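Local atomic coordinates of nickel ABC transporter (Nickel-binding protein) (PDB entry 3T66), a protein that probably serves as the extracellular solute-binding component of an ABC importer, for nickel or peptides, and can also bind calcium. Residues N24-H29 and T33-R38; T44-D49 and V53-W58; N108-D113 and S135-P140; G285-T290 and G395-A400; S389-A394 and S476-I481. All blocks are in the same frame, centred on the assembly; numbering follows the deposited sequence.

Contact 1: N24-H29 and T33-R38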
# COMPACT_ATOMS: atom_id res chain seq x y z
N ASN A 24 19.66 -1.85 -10.76
CA ASN A 24 20.95 -1.50 -11.37
C ASN A 24 21.06 -0.00 -11.50
O ASN A 24 21.98 0.54 -12.15
CB ASN A 24 21.09 -2.08 -12.79
CG ASN A 24 21.02 -3.59 -12.85
OD1 ASN A 24 21.04 -4.30 -11.84
ND2 ASN A 24 20.95 -4.10 -14.06
N SER A 25 20.05 0.66 -10.94
CA SER A 25 19.98 2.10 -11.00
C SER A 25 19.70 2.64 -9.63
O SER A 25 19.14 1.95 -8.80
CB SER A 25 18.91 2.54 -11.96
OG SER A 25 18.93 3.94 -12.02
N LEU A 26 20.15 3.86 -9.38
CA LEU A 26 19.73 4.56 -8.18
C LEU A 26 19.23 5.92 -8.60
O LEU A 26 19.27 6.88 -7.83
CB LEU A 26 20.86 4.68 -7.14
CG LEU A 26 21.37 3.38 -6.51
CD1 LEU A 26 22.65 3.59 -5.74
CD2 LEU A 26 20.36 2.82 -5.61
N ASP A 27 18.75 6.02 -9.82
CA ASP A 27 18.09 7.23 -10.16
C ASP A 27 16.68 7.27 -9.52
O ASP A 27 15.76 6.61 -10.02
CB ASP A 27 17.99 7.33 -11.66
CG ASP A 27 17.43 8.64 -12.09
OD1 ASP A 27 17.61 8.97 -13.27
OD2 ASP A 27 16.82 9.35 -11.25
N PRO A 28 16.50 8.06 -8.43
CA PRO A 28 15.21 8.05 -7.74
C PRO A 28 14.05 8.36 -8.67
O PRO A 28 12.90 8.08 -8.37
CB PRO A 28 15.36 9.16 -6.72
CG PRO A 28 16.30 10.10 -7.36
CD PRO A 28 17.31 9.20 -7.99
N HIS A 29 14.37 8.94 -9.82
CA HIS A 29 13.35 9.25 -10.79
C HIS A 29 12.93 8.13 -11.73
O HIS A 29 11.75 7.99 -11.99
CB HIS A 29 13.70 10.51 -11.55
CG HIS A 29 13.79 11.71 -10.66
ND1 HIS A 29 14.45 12.86 -11.01
CD2 HIS A 29 13.33 11.91 -9.40
CE1 HIS A 29 14.39 13.73 -10.02
NE2 HIS A 29 13.71 13.17 -9.03
N THR A 33 11.98 1.16 -7.46
CA THR A 33 12.25 0.18 -6.44
C THR A 33 12.31 0.91 -5.15
O THR A 33 12.23 0.35 -4.09
CB THR A 33 13.57 -0.39 -6.67
OG1 THR A 33 14.25 0.48 -7.56
CG2 THR A 33 13.43 -1.69 -7.34
N TYR A 34 12.46 2.20 -5.30
CA TYR A 34 12.37 3.19 -4.22
C TYR A 34 13.50 3.12 -3.26
O TYR A 34 13.43 3.64 -2.15
CB TYR A 34 11.06 3.08 -3.46
CG TYR A 34 9.82 3.26 -4.29
CD1 TYR A 34 9.89 3.77 -5.59
CD2 TYR A 34 8.57 2.93 -3.78
CE1 TYR A 34 8.74 3.93 -6.35
CE2 TYR A 34 7.43 3.09 -4.53
CZ TYR A 34 7.51 3.60 -5.81
OH TYR A 34 6.35 3.77 -6.54
N ILE A 35 14.57 2.50 -3.71
CA ILE A 35 15.69 2.19 -2.88
C ILE A 35 16.37 3.45 -2.40
O ILE A 35 16.75 3.53 -1.24
CB ILE A 35 16.62 1.26 -3.64
CG1 ILE A 35 15.78 0.03 -4.09
CG2 ILE A 35 17.90 1.01 -2.84
CD1 ILE A 35 16.25 -1.42 -3.68
N PRO A 36 16.47 4.47 -3.26
CA PRO A 36 17.06 5.71 -2.74
C PRO A 36 16.48 6.13 -1.41
O PRO A 36 17.23 6.37 -0.45
CB PRO A 36 16.71 6.71 -3.82
CG PRO A 36 16.86 5.86 -5.08
CD PRO A 36 16.31 4.50 -4.72
N VAL A 37 15.16 6.21 -1.33
CA VAL A 37 14.49 6.58 -0.10
C VAL A 37 14.63 5.49 0.95
O VAL A 37 14.84 5.79 2.14
CB VAL A 37 13.01 6.94 -0.35
CG1 VAL A 37 12.25 7.16 0.96
CG2 VAL A 37 12.94 8.18 -1.18
N ARG A 38 14.56 4.23 0.52
CA ARG A 38 14.67 3.11 1.46
C ARG A 38 16.02 3.02 2.20
O ARG A 38 16.09 2.65 3.38
CB ARG A 38 14.29 1.79 0.80
CG ARG A 38 12.81 1.78 0.50
CD ARG A 38 12.34 0.55 -0.26
NE ARG A 38 11.02 0.77 -0.84
CZ ARG A 38 10.12 -0.19 -1.06
NH1 ARG A 38 10.37 -1.43 -0.71
NH2 ARG A 38 8.95 0.11 -1.59
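Pro36 is the bump of this contact, and the backbone from Leu26 to Pro28 makes the hollow that receives it. The corner of its ring, CG, rests against the chain, 3.8 Å from Leu26 O and equally 3.8 Å from Pro28 CA. The two proline rings then meet through their flanks, with Pro28 CB 4.0 Å from Pro36 CG. Beside this pair lies a second, looser fit. Leu26 holds CG anti to its carbonyl carbon (chi1 -66°), which brings the CD2 methyl within 4.1 Å of Ile35 CG2, while Phe19 of strand 14-19 lies against Ile35 and residues Leu164 and Phe167 of strand 162-168 pack on Leu26. An ST turn bends the loop beside the hollow: Asp27 N donates to Ser25 OG (3.0 Å, a nearly straight 172°), and the carboxylate of Asp27 forms a salt bridge with Arg98 through OD1. On the other side Tyr34 stands at the N-cap of the short helix, and Arg38 N bonds to Tyr34 O at 3.0 Å. Pro36 therefore sits in the first turn, where its missing N-H costs the helix nothing. No hydrogen bond joins the two segments; all four touching residues are buried, so the fold-back from loop to helix depends on apolar shape, while the Asp27 carboxylate finds its partner in Arg98.

Contact 2: T44-D49 and V53-W58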
# COMPACT_ATOMS: atom_id res chain seq x y z
N THR A 44 11.29 13.07 0.56
CA THR A 44 10.25 13.63 -0.30
C THR A 44 9.76 14.89 0.34
O THR A 44 10.12 15.14 1.49
CB THR A 44 9.09 12.63 -0.40
OG1 THR A 44 8.78 12.19 0.92
CG2 THR A 44 9.46 11.39 -1.31
N LEU A 45 8.96 15.69 -0.35
CA LEU A 45 8.41 16.90 0.26
C LEU A 45 7.46 16.60 1.41
O LEU A 45 7.25 17.38 2.36
CB LEU A 45 7.70 17.76 -0.77
CG LEU A 45 8.47 18.24 -2.02
CD1 LEU A 45 7.61 19.04 -3.01
CD2 LEU A 45 9.63 19.07 -1.63
N VAL A 46 6.89 15.42 1.36
CA VAL A 46 5.78 15.14 2.21
C VAL A 46 5.84 13.67 2.46
O VAL A 46 6.38 12.98 1.64
CB VAL A 46 4.56 15.64 1.47
CG1 VAL A 46 3.52 14.65 1.42
CG2 VAL A 46 4.07 16.87 2.15
N ARG A 47 5.36 13.20 3.60
CA ARG A 47 5.49 11.79 4.03
C ARG A 47 4.22 11.33 4.66
O ARG A 47 3.37 12.12 4.97
CB ARG A 47 6.64 11.57 5.05
CG ARG A 47 6.70 12.59 6.24
CD ARG A 47 7.78 12.28 7.26
NE ARG A 47 7.57 10.94 7.83
CZ ARG A 47 8.43 9.90 7.75
NH1 ARG A 47 9.61 10.00 7.17
NH2 ARG A 47 8.09 8.74 8.32
N VAL A 48 4.10 10.03 4.86
CA VAL A 48 3.06 9.40 5.68
C VAL A 48 3.58 9.19 7.14
O VAL A 48 4.44 8.36 7.41
CB VAL A 48 2.73 8.04 5.06
CG1 VAL A 48 1.73 7.28 5.88
CG2 VAL A 48 2.25 8.20 3.64
N ASP A 49 3.04 9.96 8.08
CA ASP A 49 3.45 9.93 9.46
C ASP A 49 3.15 8.55 10.05
O ASP A 49 2.08 8.04 9.87
CB ASP A 49 2.67 11.05 10.15
CG ASP A 49 2.71 10.98 11.66
OD1 ASP A 49 3.72 10.51 12.27
OD2 ASP A 49 1.69 11.45 12.25
N VAL A 53 -0.82 7.98 10.62
CA VAL A 53 -1.03 7.50 9.26
C VAL A 53 -1.61 8.58 8.31
O VAL A 53 -2.28 8.26 7.34
CB VAL A 53 -1.89 6.23 9.25
CG1 VAL A 53 -1.64 5.47 8.01
CG2 VAL A 53 -1.53 5.34 10.41
N THR A 54 -1.36 9.85 8.58
CA THR A 54 -1.78 10.86 7.59
C THR A 54 -0.60 11.51 6.87
O THR A 54 0.54 11.36 7.28
CB THR A 54 -2.69 11.99 8.19
OG1 THR A 54 -1.88 13.03 8.73
CG2 THR A 54 -3.56 11.47 9.29
N ILE A 55 -0.93 12.23 5.80
CA ILE A 55 -0.02 13.08 5.03
C ILE A 55 0.54 14.24 5.86
O ILE A 55 -0.20 15.14 6.28
CB ILE A 55 -0.77 13.58 3.81
CG1 ILE A 55 -1.20 12.35 2.96
CG2 ILE A 55 0.10 14.50 3.01
CD1 ILE A 55 -2.71 12.23 2.52
N ALA A 56 1.86 14.18 6.11
CA ALA A 56 2.58 15.10 6.98
C ALA A 56 3.74 15.80 6.26
O ALA A 56 4.36 15.23 5.36
CB ALA A 56 3.11 14.39 8.15
N PRO A 57 4.10 16.98 6.68
CA PRO A 57 5.26 17.60 6.09
C PRO A 57 6.55 16.90 6.44
O PRO A 57 6.72 16.42 7.52
CB PRO A 57 5.26 18.98 6.72
CG PRO A 57 4.29 18.94 7.76
CD PRO A 57 3.29 17.98 7.37
N TRP A 58 7.46 16.84 5.48
CA TRP A 58 8.79 16.38 5.71
C TRP A 58 9.71 17.46 5.23
O TRP A 58 10.04 18.34 5.96
CB TRP A 58 8.99 15.11 4.93
CG TRP A 58 9.99 14.22 5.45
CD1 TRP A 58 10.68 14.36 6.57
CD2 TRP A 58 10.43 13.03 4.86
NE1 TRP A 58 11.55 13.34 6.72
CE2 TRP A 58 11.40 12.50 5.67
CE3 TRP A 58 10.09 12.36 3.70
CZ2 TRP A 58 12.03 11.33 5.38
CZ3 TRP A 58 10.71 11.21 3.41
CH2 TRP A 58 11.68 10.71 4.23
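Val53 opens the second arm of a beta hairpin whose first arm runs from Thr44 to Asp49: its N gives a weak bond to Asp49 O at the turn, and its CG1 approaches Val48 CG1. Asp49 itself turns its carboxylate back into the turn, accepting from the backbone N of Glu51 and Asn52. Thr54 O accepts from Asp49 N at 3.0 Å. Ile55 pairs with Val48 in a non-hydrogen-bonded position of the antiparallel ladder, and its CG2 reaches over to Val46 CG1 (3.8 Å), on the side where Trp63 also packs. At Ala56 the ladder has its hydrogen-bonded pair: Ala56 N donates to Arg47 O at 2.8 Å and Ala56 O accepts from Arg47 N at 2.9 Å, both nearly straight. Pro57 faces Val46 in a non-hydrogen-bonded pair, which needs no N-H from it; the next bond is Trp58 N to Leu45 O. The indole of Trp58 carries Arg47 over one face, with Thr44 OG1 at its edge and Trp182 meeting the ring from outside the hairpin. Replacing Trp58 by an alanine would probably strip Arg47 of the indole face, though not of its cation-pi partner Tyr479, and open a gap beside Thr44. The guanidinium stands upright on the ring, its plane 90° from the indole: Arg47 CZ lies 4.6 Å from the six-membered centroid, a cation-pi contact, while Arg47 CD sits 3.6 Å above the five-membered centroid.

Contact 3: N108-D113 and S135-P140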
# COMPACT_ATOMS: atom_id res chain seq x y z
N ASN A 108 2.61 12.08 -15.79
CA ASN A 108 1.18 11.90 -15.96
C ASN A 108 0.41 11.84 -14.68
O ASN A 108 -0.81 11.88 -14.70
CB ASN A 108 0.90 10.66 -16.77
CG ASN A 108 1.19 10.83 -18.25
OD1 ASN A 108 1.47 11.92 -18.74
ND2 ASN A 108 1.10 9.73 -18.97
N ALA A 109 1.12 11.71 -13.56
CA ALA A 109 0.50 11.51 -12.24
C ALA A 109 0.48 12.80 -11.45
O ALA A 109 -0.44 13.03 -10.65
CB ALA A 109 1.26 10.47 -11.45
N LEU A 110 1.50 13.64 -11.65
CA LEU A 110 1.58 14.84 -10.87
C LEU A 110 0.69 15.90 -11.43
O LEU A 110 0.20 16.72 -10.68
CB LEU A 110 3.01 15.28 -10.74
CG LEU A 110 3.90 14.39 -9.89
CD1 LEU A 110 5.20 15.16 -9.58
CD2 LEU A 110 3.24 13.87 -8.58
N LYS A 111 0.44 15.84 -12.74
CA LYS A 111 -0.37 16.83 -13.47
C LYS A 111 0.11 18.29 -13.30
O LYS A 111 -0.67 19.22 -13.17
CB LYS A 111 -1.89 16.67 -13.20
N ILE A 112 1.38 18.54 -13.41
CA ILE A 112 1.83 19.89 -13.21
C ILE A 112 1.93 20.78 -14.43
O ILE A 112 2.71 20.53 -15.30
CB ILE A 112 3.22 19.83 -12.64
CG1 ILE A 112 3.25 18.84 -11.50
CG2 ILE A 112 3.64 21.16 -12.21
CD1 ILE A 112 3.84 19.35 -10.30
N ASP A 113 1.09 21.78 -14.53
CA ASP A 113 1.26 22.79 -15.55
C ASP A 113 2.45 23.71 -15.44
O ASP A 113 3.14 23.93 -16.39
CB ASP A 113 0.03 23.65 -15.64
CG ASP A 113 -0.23 24.12 -17.02
OD1 ASP A 113 0.53 24.95 -17.51
OD2 ASP A 113 -1.20 23.66 -17.63
N SER A 135 -0.81 14.48 -1.97
CA SER A 135 -0.51 13.10 -1.64
C SER A 135 0.40 12.42 -2.67
O SER A 135 1.08 11.41 -2.35
CB SER A 135 -1.79 12.31 -1.35
OG SER A 135 -2.34 11.74 -2.53
N GLU A 136 0.45 12.98 -3.89
CA GLU A 136 1.32 12.45 -4.92
C GLU A 136 2.76 12.73 -4.62
O GLU A 136 3.62 12.00 -5.11
CB GLU A 136 1.05 13.04 -6.29
CG GLU A 136 -0.29 12.64 -6.92
CD GLU A 136 -0.41 11.18 -7.33
OE1 GLU A 136 0.63 10.43 -7.40
OE2 GLU A 136 -1.57 10.80 -7.61
N LEU A 137 3.04 13.75 -3.80
CA LEU A 137 4.42 14.10 -3.52
C LEU A 137 5.09 13.15 -2.52
O LEU A 137 6.30 13.19 -2.30
CB LEU A 137 4.53 15.56 -3.13
CG LEU A 137 4.00 16.50 -4.21
CD1 LEU A 137 4.04 17.96 -3.79
CD2 LEU A 137 4.76 16.30 -5.52
N VAL A 138 4.30 12.27 -1.94
CA VAL A 138 4.82 11.25 -1.06
C VAL A 138 5.63 10.18 -1.84
O VAL A 138 6.50 9.55 -1.28
CB VAL A 138 3.66 10.55 -0.34
CG1 VAL A 138 4.15 9.42 0.59
CG2 VAL A 138 2.80 11.53 0.40
N ASN A 139 5.32 10.01 -3.12
CA ASN A 139 5.89 8.96 -3.92
C ASN A 139 7.37 9.08 -3.88
O ASN A 139 7.91 10.12 -4.26
CB ASN A 139 5.47 9.13 -5.36
CG ASN A 139 5.33 7.81 -6.10
OD1 ASN A 139 6.22 6.97 -6.11
ND2 ASN A 139 4.18 7.64 -6.76
N PRO A 140 8.04 8.03 -3.44
CA PRO A 140 9.45 8.00 -3.38
C PRO A 140 10.09 8.43 -4.67
O PRO A 140 11.23 8.87 -4.66
CB PRO A 140 9.72 6.57 -3.09
CG PRO A 140 8.69 6.30 -2.07
CD PRO A 140 7.46 6.91 -2.68
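Leu110 and Glu136 bring the two segments together, and most of what passes between them is apolar. The CD2 methyl of Leu110 does nearly all the touching: it lies over Glu136 CB at 3.3 Å and reaches Leu137 CD2 at 4.2 Å, tucking itself between the two neighbouring side chains. Leu137 keeps CG anti to its carbonyl carbon (chi1 -58°), which brings its CD2 methyl round to Leu110. Leu110 and Leu137 are both buried.

A second group of contacts joins the Glu136 side chain to Ala109 at the end of the helix. Glu136 CG is 3.8 Å from Ala109 O, and the chain, bent at chi2 (-69°), folds round so that OE1 comes to 4.1 Å from Ala109 CB. This is where helix 104-110 runs out: Lys111 leaves helical geometry with a positive phi, and the chain continues directly into strand 112-118, an outer strand of a four-stranded antiparallel sheet. The segment 135-140, in the loop between strands 121-126 and 162-168, has helical backbone angles at its start, with Asn139 N bonded to Glu136 O at 3.3 Å.

No hydrogen bond crosses between the segments. The charge of Glu136 is instead met outside them, where OE1 forms a salt bridge with Arg391 NH1. A glycine in place of Glu136 would probably leave that arginine without its acidic mate and the Leu110 methyl with a gap beside it. Further along, Val138 packs on Val46 and Val48 of the hairpin strand 46-48.

Contact 4: G285-T290 and G395-A400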
# COMPACT_ATOMS: atom_id res chain seq x y z
N GLY A 285 -12.52 -4.35 6.76
CA GLY A 285 -12.86 -3.41 5.70
C GLY A 285 -11.73 -3.09 4.73
O GLY A 285 -10.65 -3.66 4.82
N PRO A 286 -11.97 -2.16 3.78
CA PRO A 286 -10.97 -1.90 2.80
C PRO A 286 -9.79 -1.19 3.43
O PRO A 286 -8.69 -1.39 2.97
CB PRO A 286 -11.67 -0.97 1.85
CG PRO A 286 -12.55 -0.26 2.66
CD PRO A 286 -13.07 -1.19 3.67
N PHE A 287 -10.00 -0.43 4.51
CA PHE A 287 -8.97 0.43 5.10
C PHE A 287 -8.51 -0.04 6.44
O PHE A 287 -9.34 -0.45 7.26
CB PHE A 287 -9.49 1.86 5.29
CG PHE A 287 -10.08 2.47 4.05
CD1 PHE A 287 -9.40 2.43 2.85
CD2 PHE A 287 -11.32 3.05 4.09
CE1 PHE A 287 -9.91 2.96 1.73
CE2 PHE A 287 -11.84 3.58 2.97
CZ PHE A 287 -11.12 3.55 1.78
N ILE A 288 -7.21 0.06 6.67
CA ILE A 288 -6.64 -0.41 7.92
C ILE A 288 -7.06 0.43 9.11
O ILE A 288 -7.22 1.64 9.01
CB ILE A 288 -5.11 -0.55 7.90
CG1 ILE A 288 -4.46 0.64 7.25
CG2 ILE A 288 -4.71 -1.80 7.16
CD1 ILE A 288 -3.15 0.90 7.84
N PRO A 289 -7.22 -0.21 10.24
CA PRO A 289 -7.82 0.53 11.31
C PRO A 289 -7.10 1.85 11.65
O PRO A 289 -7.76 2.82 11.96
CB PRO A 289 -7.79 -0.47 12.47
CG PRO A 289 -7.64 -1.84 11.78
CD PRO A 289 -6.72 -1.53 10.69
N THR A 290 -5.78 1.89 11.56
CA THR A 290 -5.01 3.04 12.06
C THR A 290 -5.15 4.33 11.23
O THR A 290 -4.72 5.41 11.64
CB THR A 290 -3.55 2.66 12.20
OG1 THR A 290 -3.33 1.40 11.55
CG2 THR A 290 -3.23 2.44 13.64
N GLY A 395 -8.95 8.43 -2.28
CA GLY A 395 -9.73 8.98 -3.42
C GLY A 395 -9.63 8.26 -4.76
O GLY A 395 -10.65 8.08 -5.44
N TYR A 396 -8.42 7.86 -5.15
CA TYR A 396 -8.24 7.09 -6.36
C TYR A 396 -8.93 5.75 -6.21
O TYR A 396 -9.68 5.35 -7.09
CB TYR A 396 -6.78 6.88 -6.78
CG TYR A 396 -6.71 5.97 -8.01
CD1 TYR A 396 -6.78 6.50 -9.33
CD2 TYR A 396 -6.68 4.56 -7.85
CE1 TYR A 396 -6.77 5.66 -10.44
CE2 TYR A 396 -6.68 3.71 -8.95
CZ TYR A 396 -6.71 4.26 -10.23
OH TYR A 396 -6.71 3.37 -11.28
N TYR A 397 -8.70 5.05 -5.12
CA TYR A 397 -9.28 3.71 -5.02
C TYR A 397 -10.79 3.74 -5.15
O TYR A 397 -11.42 2.94 -5.88
CB TYR A 397 -8.92 3.12 -3.67
CG TYR A 397 -9.78 1.98 -3.29
CD1 TYR A 397 -9.67 0.76 -3.96
CD2 TYR A 397 -10.70 2.09 -2.25
CE1 TYR A 397 -10.44 -0.35 -3.60
CE2 TYR A 397 -11.51 1.00 -1.86
CZ TYR A 397 -11.37 -0.24 -2.54
OH TYR A 397 -12.14 -1.35 -2.18
N LEU A 398 -11.39 4.67 -4.41
CA LEU A 398 -12.81 4.64 -4.23
C LEU A 398 -13.39 5.00 -5.54
O LEU A 398 -14.23 4.28 -6.06
CB LEU A 398 -13.25 5.65 -3.20
CG LEU A 398 -13.04 5.18 -1.78
CD1 LEU A 398 -13.26 6.36 -0.86
CD2 LEU A 398 -13.95 4.06 -1.45
N ASN A 399 -12.93 6.10 -6.09
CA ASN A 399 -13.44 6.47 -7.37
C ASN A 399 -13.28 5.33 -8.39
O ASN A 399 -14.25 4.96 -9.08
CB ASN A 399 -12.78 7.73 -7.87
CG ASN A 399 -13.58 8.38 -8.96
OD1 ASN A 399 -14.49 9.18 -8.69
ND2 ASN A 399 -13.27 8.02 -10.19
N ALA A 400 -12.09 4.74 -8.44
CA ALA A 400 -11.83 3.71 -9.41
C ALA A 400 -12.76 2.52 -9.24
O ALA A 400 -13.21 1.92 -10.23
CB ALA A 400 -10.40 3.28 -9.34
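Phe287 and Tyr397 meet obliquely, Phe287 CE1 lying 4.1 Å from Tyr397 CD2. Pro286 CB approaches the phenol end, 4.1 Å from Tyr397 OH; separately, CZ of Phe287 comes to 4.3 Å from Leu398 CD2. Pro286 and Phe287 thus pack on Tyr397 and Leu398 in the first turn of helix 395-402. Tyr397 extends with CG anti to its backbone N (chi1 162°), which sends the ring from the helix toward the loop. Phe287 is steadied by its own neighbour, for Pro286 CG sits 3.7 Å above the centre of its ring. Further out, Phe293 stacks edge-to-face with Phe287, while Thr438 of helix 431-447 touches both Phe287 and Leu398. Phe453 of strand 451-464 lies against both Pro286 and Tyr397, and Ala394 packs on Phe287 just ahead of the helix. The polar groups beside the contact are also engaged: Pro286 O accepts from the hydroxyls of Thr241 and Thr388, fixing the loop backbone, and Tyr397 OH is hydrogen-bonded to Tyr402 OH, five residues further along the same helix. All four touching residues are buried, and no hydrogen bond crosses between the segments. The chemistry is therefore that of an apolar seam of rings and methyls between loop 285-290 and the helix, in which the phenol oxygen and the proline carbonyl can be buried because each has a hydrogen-bonding partner outside the contact.

Contact 5: S389-A394 and S476-I481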
# COMPACT_ATOMS: atom_id res chain seq x y z
N SER A 389 -5.11 2.60 -0.13
CA SER A 389 -4.74 3.90 0.39
C SER A 389 -3.23 4.06 0.26
O SER A 389 -2.48 4.07 1.26
CB SER A 389 -5.20 4.01 1.82
OG SER A 389 -4.72 2.90 2.54
N PRO A 390 -2.76 4.23 -0.98
CA PRO A 390 -1.36 4.00 -1.33
C PRO A 390 -0.43 4.97 -0.60
O PRO A 390 0.68 4.57 -0.17
CB PRO A 390 -1.31 4.26 -2.85
CG PRO A 390 -2.75 4.60 -3.27
CD PRO A 390 -3.45 5.03 -2.01
N ARG A 391 -0.86 6.23 -0.46
CA ARG A 391 -0.08 7.09 0.39
C ARG A 391 -0.94 7.95 1.23
O ARG A 391 -0.84 9.17 1.20
CB ARG A 391 1.02 7.83 -0.34
CG ARG A 391 0.64 8.46 -1.58
CD ARG A 391 1.54 8.04 -2.70
NE ARG A 391 0.78 8.41 -3.87
CZ ARG A 391 0.56 7.66 -4.94
NH1 ARG A 391 -0.20 8.14 -5.91
NH2 ARG A 391 1.13 6.46 -5.06
N GLY A 392 -1.80 7.28 1.98
CA GLY A 392 -2.70 7.94 2.91
C GLY A 392 -3.96 8.54 2.35
O GLY A 392 -4.69 9.17 3.09
N ASP A 393 -4.21 8.35 1.06
CA ASP A 393 -5.41 8.91 0.42
C ASP A 393 -6.19 7.77 -0.26
O ASP A 393 -5.58 6.84 -0.83
CB ASP A 393 -5.05 10.01 -0.59
CG ASP A 393 -6.28 10.86 -1.01
OD1 ASP A 393 -6.60 11.86 -0.31
OD2 ASP A 393 -6.95 10.53 -2.03
N ALA A 394 -7.52 7.81 -0.18
CA ALA A 394 -8.29 6.73 -0.70
C ALA A 394 -9.09 7.17 -1.87
O ALA A 394 -9.84 6.35 -2.41
CB ALA A 394 -9.19 6.19 0.33
N SER A 476 3.87 2.09 4.95
CA SER A 476 3.91 2.50 3.56
C SER A 476 4.92 1.61 2.87
O SER A 476 4.88 1.40 1.65
CB SER A 476 4.35 3.93 3.48
OG SER A 476 5.51 4.13 4.26
N GLU A 477 5.83 1.08 3.67
CA GLU A 477 6.96 0.35 3.17
C GLU A 477 7.92 1.24 2.42
O GLU A 477 8.62 0.76 1.54
CB GLU A 477 6.46 -0.75 2.25
CG GLU A 477 5.76 -1.87 2.98
CD GLU A 477 5.68 -3.09 2.12
OE1 GLU A 477 6.68 -3.81 2.04
OE2 GLU A 477 4.62 -3.31 1.50
N TYR A 478 7.94 2.53 2.73
CA TYR A 478 8.84 3.42 2.05
C TYR A 478 10.02 3.65 2.93
O TYR A 478 11.06 4.06 2.47
CB TYR A 478 8.19 4.75 1.77
CG TYR A 478 7.03 4.66 0.83
CD1 TYR A 478 6.91 3.61 -0.08
CD2 TYR A 478 6.03 5.65 0.83
CE1 TYR A 478 5.83 3.53 -0.93
CE2 TYR A 478 4.93 5.57 -0.04
CZ TYR A 478 4.84 4.52 -0.92
OH TYR A 478 3.76 4.44 -1.79
N TYR A 479 9.87 3.38 4.21
CA TYR A 479 10.88 3.80 5.14
C TYR A 479 11.49 2.63 5.84
O TYR A 479 10.80 1.81 6.44
CB TYR A 479 10.29 4.79 6.12
CG TYR A 479 9.52 5.82 5.42
CD1 TYR A 479 10.13 6.70 4.56
CD2 TYR A 479 8.16 5.90 5.55
CE1 TYR A 479 9.41 7.65 3.88
CE2 TYR A 479 7.43 6.86 4.85
CZ TYR A 479 8.07 7.72 4.03
OH TYR A 479 7.37 8.65 3.33
N MET A 480 12.81 2.54 5.73
CA MET A 480 13.55 1.44 6.30
C MET A 480 14.80 1.98 6.90
O MET A 480 14.91 1.98 8.12
CB MET A 480 13.82 0.43 5.23
CG MET A 480 12.57 0.22 4.41
SD MET A 480 12.71 -1.26 3.47
CE MET A 480 11.16 -1.25 2.54
N ILE A 481 15.74 2.48 6.12
CA ILE A 481 16.95 2.96 6.77
C ILE A 481 16.69 4.42 7.10
O ILE A 481 16.20 5.14 6.24
CB ILE A 481 18.25 2.74 5.89
CG1 ILE A 481 18.54 1.25 5.61
CG2 ILE A 481 19.46 3.38 6.54
CD1 ILE A 481 18.53 0.36 6.82
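Tyr478 aims its phenol end at the loop of Pro390 and Arg391, and its hydroxyl makes the whole meeting. Pro390 O, which lies obliquely to the ring, is 3.5 Å from Tyr478 OH, and the same hydroxyl is 4.3 Å from Arg391 CD on the arginine's aliphatic chain. The guanidinium beyond is turned to other partners: besides the salt bridge with Glu136, Arg391 NE makes a weak hydrogen bond to Ser135 O. The tyrosine ring is set by its own segment. With CG anti to the carbonyl carbon (chi1 -64°), the ring swings back over the preceding residues, and Ser476 O lies 3.4 Å above one face of the Tyr478 ring, toward its rim. The backbone here is curled by an ST turn, in which Tyr478 N donates to Ser476 OG at 3.3 Å. Tyr479 points elsewhere, with Tyr478 CB 3.6 Å above the centre of its ring, and shares a cation-pi contact with Arg47. Only a small surface is buried, so the contact is a light touch between two loops that also have partners elsewhere. Loop 389-394 follows strand 381-387 and leads into helix 395-402, whose start is capped by Asp393 OD2 on Gly395 N. Loop 476-481 comes after strand 451-464 and runs on past helix 35-38, where Tyr479 touches Val37, to lay Met480 and Ile481 against Phe17 of strand 14-19 and Ile481 against Val191 and Phe193 of strand 190-195.

In the fold
From the N terminus, contact 1 closes the first short loop, between strand 14-19 and helix 35-38, and contact 2 closes the hairpin that follows. Contact 3 then spans two strands of the four-stranded sheet. These three are in series along the chain, whereas contacts 4 and 5 cross, since segment 389-394 falls between the two segments of contact 4 and ends just where 395-400 begins. Contact 5 lies within about 16 Å, centre to centre, of every other contact and touches each of them; with contact 1 it shares a probable hydrogen bond, Arg38 O to Ile481 N at 2.8 Å. It thereby ties the C-terminal loop to the N-terminal elements and to the region of helix 395-402.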